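Local coordinates for pancreatic lipase related protein 2 (Equus caballus, PDB 1W52), which probably hydrolyses galactolipids and triacylglycerols, releasing fatty acids, as a secreted lipase of the alpha/beta hydrolase superfamily, at residues F39-N44 and Q51-R56. Sequence-based numbering, arbitrary orientation.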
ATOM      1  N   PHE A  39      12.831  20.217  -6.722  1.00 39.01           N
ATOM      2  CA  PHE A  39      12.361  19.989  -5.353  1.00 37.32           C
ATOM      3  C   PHE A  39      11.351  21.039  -4.906  1.00 37.32           C
ATOM      4  O   PHE A  39      11.652  22.208  -4.892  1.00 36.63           O
ATOM      5  CB  PHE A  39      13.566  20.036  -4.460  1.00 36.73           C
ATOM      6  CG  PHE A  39      14.595  19.004  -4.803  1.00 34.36           C
ATOM      7  CD1 PHE A  39      14.336  17.686  -4.563  1.00 31.80           C
ATOM      8  CD2 PHE A  39      15.816  19.367  -5.350  1.00 34.40           C
ATOM      9  CE1 PHE A  39      15.264  16.731  -4.862  1.00 35.08           C
ATOM     10  CE2 PHE A  39      16.794  18.409  -5.642  1.00 36.26           C
ATOM     11  CZ  PHE A  39      16.510  17.082  -5.408  1.00 36.60           C
ATOM     12  N   LEU A  40      10.133  20.633  -4.584  1.00 37.97           N
ATOM     13  CA  LEU A  40       9.075  21.598  -4.261  1.00 38.55           C
ATOM     14  C   LEU A  40       8.669  21.462  -2.816  1.00 40.63           C
ATOM     15  O   LEU A  40       8.263  20.374  -2.381  1.00 40.25           O
ATOM     16  CB  LEU A  40       7.846  21.386  -5.094  1.00 37.71           C
ATOM     17  CG  LEU A  40       8.115  21.010  -6.539  1.00 35.74           C
ATOM     18  CD1 LEU A  40       6.820  20.982  -7.242  1.00 32.99           C
ATOM     19  CD2 LEU A  40       9.063  21.992  -7.214  1.00 37.26           C
ATOM     20  N   LEU A  41       8.776  22.574  -2.073  1.00 42.76           N
ATOM     21  CA  LEU A  41       8.756  22.507  -0.604  1.00 43.86           C
ATOM     22  C   LEU A  41       7.443  22.977   0.012  1.00 45.02           C
ATOM     23  O   LEU A  41       7.009  24.093  -0.187  1.00 45.47           O
ATOM     24  CB  LEU A  41       9.942  23.254   0.017  1.00 43.60           C
ATOM     25  CG  LEU A  41      10.149  23.076   1.534  1.00 42.12           C
ATOM     26  CD1 LEU A  41       9.701  21.747   2.084  1.00 42.17           C
ATOM     27  CD2 LEU A  41      11.590  23.192   1.873  1.00 41.85           C
ATOM     28  N   TYR A  42       6.823  22.067   0.735  1.00 46.07           N
ATOM     29  CA  TYR A  42       5.599  22.317   1.421  1.00 48.11           C
ATOM     30  C   TYR A  42       5.894  22.087   2.907  1.00 48.97           C
ATOM     31  O   TYR A  42       6.609  21.161   3.273  1.00 48.39           O
ATOM     32  CB  TYR A  42       4.535  21.347   0.939  1.00 48.99           C
ATOM     33  CG  TYR A  42       4.012  21.551  -0.482  1.00 52.95           C
ATOM     34  CD1 TYR A  42       2.937  22.392  -0.714  1.00 57.78           C
ATOM     35  CD2 TYR A  42       4.539  20.835  -1.590  1.00 55.53           C
ATOM     36  CE1 TYR A  42       2.413  22.560  -2.022  1.00 60.37           C
ATOM     37  CE2 TYR A  42       4.020  21.005  -2.903  1.00 56.68           C
ATOM     38  CZ  TYR A  42       2.956  21.868  -3.108  1.00 58.72           C
ATOM     39  OH  TYR A  42       2.406  22.081  -4.358  1.00 59.69           O
ATOM     40  N   THR A  43       5.359  22.978   3.735  1.00 50.90           N
ATOM     41  CA  THR A  43       5.506  22.973   5.200  1.00 52.59           C
ATOM     42  C   THR A  43       4.226  23.543   5.776  1.00 54.25           C
ATOM     43  O   THR A  43       3.469  24.193   5.059  1.00 54.02           O
ATOM     44  CB  THR A  43       6.654  23.881   5.677  1.00 52.65           C
ATOM     45  OG1 THR A  43       6.635  25.112   4.933  1.00 52.90           O
ATOM     46  CG2 THR A  43       8.023  23.263   5.407  1.00 52.32           C
ATOM     47  N   ASN A  44       3.997  23.353   7.074  1.00 56.79           N
ATOM     48  CA  ASN A  44       2.676  23.659   7.619  1.00 58.62           C
ATOM     49  C   ASN A  44       2.450  25.145   7.480  1.00 62.87           C
ATOM     50  O   ASN A  44       1.317  25.604   7.436  1.00 62.57           O
ATOM     51  CB  ASN A  44       2.532  23.240   9.066  1.00 57.45           C
ATOM     52  CG  ASN A  44       2.998  21.862   9.305  1.00 53.53           C
ATOM     53  OD1 ASN A  44       4.189  21.613   9.296  1.00 49.53           O
ATOM     54  ND2 ASN A  44       2.079  20.949   9.525  1.00 48.78           N
ATOM     55  N   GLN A  51       7.846  26.116  -2.382  1.00 59.80           N
ATOM     56  CA  GLN A  51       8.985  26.961  -2.474  1.00 60.19           C
ATOM     57  C   GLN A  51      10.023  26.233  -3.256  1.00 58.69           C
ATOM     58  O   GLN A  51      10.542  25.225  -2.817  1.00 57.91           O
ATOM     59  CB  GLN A  51       9.476  27.321  -1.071  1.00 61.82           C
ATOM     60  CG  GLN A  51       8.397  28.036  -0.188  1.00 65.80           C
ATOM     61  CD  GLN A  51       8.990  28.965   0.861  1.00 68.60           C
ATOM     62  OE1 GLN A  51       9.559  28.508   1.848  1.00 69.61           O
ATOM     63  NE2 GLN A  51       8.862  30.271   0.636  1.00 72.06           N
ATOM     64  N   LEU A  52      10.323  26.736  -4.434  1.00 57.99           N
ATOM     65  CA  LEU A  52      11.350  26.112  -5.211  1.00 58.18           C
ATOM     66  C   LEU A  52      12.647  26.259  -4.451  1.00 57.71           C
ATOM     67  O   LEU A  52      13.127  27.356  -4.243  1.00 58.15           O
ATOM     68  CB  LEU A  52      11.456  26.720  -6.606  1.00 58.60           C
ATOM     69  CG  LEU A  52      12.362  25.952  -7.583  1.00 60.53           C
ATOM     70  CD1 LEU A  52      12.084  24.433  -7.603  1.00 62.10           C
ATOM     71  CD2 LEU A  52      12.229  26.529  -9.007  1.00 63.17           C
ATOM     72  N   ILE A  53      13.190  25.141  -3.997  1.00 57.05           N
ATOM     73  CA  ILE A  53      14.493  25.134  -3.358  1.00 57.22           C
ATOM     74  C   ILE A  53      15.480  24.415  -4.247  1.00 54.72           C
ATOM     75  O   ILE A  53      15.085  23.740  -5.200  1.00 54.43           O
ATOM     76  CB  ILE A  53      14.404  24.444  -1.988  1.00 59.07           C
ATOM     77  CG1 ILE A  53      14.094  22.946  -2.130  1.00 63.82           C
ATOM     78  CG2 ILE A  53      13.311  25.111  -1.142  1.00 61.28           C
ATOM     79  CD1 ILE A  53      14.111  22.173  -0.815  1.00 67.98           C
ATOM     80  N   THR A  54      16.755  24.511  -3.900  1.00 52.09           N
ATOM     81  CA  THR A  54      17.818  23.997  -4.740  1.00 50.36           C
ATOM     82  C   THR A  54      19.020  23.690  -3.908  1.00 51.32           C
ATOM     83  O   THR A  54      19.438  24.515  -3.127  1.00 50.97           O
ATOM     84  CB  THR A  54      18.286  25.082  -5.683  1.00 49.62           C
ATOM     85  OG1 THR A  54      17.182  25.695  -6.346  1.00 46.73           O
ATOM     86  CG2 THR A  54      19.108  24.499  -6.774  1.00 48.13           C
ATOM     87  N   ALA A  55      19.644  22.550  -4.125  1.00 52.85           N
ATOM     88  CA  ALA A  55      20.811  22.189  -3.334  1.00 54.68           C
ATOM     89  C   ALA A  55      22.026  22.899  -3.934  1.00 57.60           C
ATOM     90  O   ALA A  55      23.166  22.808  -3.438  1.00 57.51           O
ATOM     91  CB  ALA A  55      21.002  20.638  -3.279  1.00 53.91           C
ATOM     92  N   ARG A  56      21.770  23.621  -5.012  1.00 61.16           N
ATOM     93  CA  ARG A  56      22.837  24.309  -5.736  1.00 64.24           C
ATOM     94  C   ARG A  56      23.068  25.694  -5.156  1.00 62.89           C
ATOM     95  O   ARG A  56      24.194  26.187  -5.187  1.00 62.86           O
ATOM     96  CB  ARG A  56      22.488  24.420  -7.220  1.00 66.31           C
ATOM     97  CG  ARG A  56      21.986  23.129  -7.799  1.00 74.04           C
ATOM     98  CD  ARG A  56      22.399  22.880  -9.202  1.00 83.27           C
ATOM     99  NE  ARG A  56      21.686  21.731  -9.734  1.00 89.24           N
ATOM    100  CZ  ARG A  56      22.238  20.788 -10.469  1.00 95.76           C
ATOM    101  NH1 ARG A  56      23.531  20.834 -10.807  1.00 98.23           N
ATOM    102  NH2 ARG A  56      21.479  19.790 -10.891  1.00 98.71           N
TER
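Leu-41 and Gln-51 form an antiparallel hydrogen-bonded pair in the hairpin of strands 38-43 and 50-53. Gln-51 N gives to Leu-41 O at 3.1 Å. In return, Leu-41 N gives to Gln-51 O at 3.3 Å. Further along, the bond from Ile-53 N to Phe-39 O is weak at 3.4 Å.

The apolar contacts fall on both faces of the sheet. On one, Leu-40 CD2 meets Leu-52 CD1 at 3.9 Å. On the other, Ile-53 reaches two neighbours. Its CG1 sits between its own backbone N and carbonyl carbon (chi1 67°) and touches Phe-39 CB at 3.8 Å. Its CD1 meets Leu-41 CD2 at 3.8 Å, the two side chains crossing at a slant. Cutting Ile-53 back to an alanine removes CG1, CG2 and CD1, and would probably leave a gap beside Phe-39 CB and Leu-41 CD2. Phe-39 also packs on helix 116-141.

Gln-51 OE1 takes a hydrogen bond from Asn-65 N, outside the hairpin. Strand 50-53 is the outermost on this side of the central hydrolase sheet. Backbone bonds and mostly buried aliphatic packing therefore hold this edge, without a salt bridge between the strands.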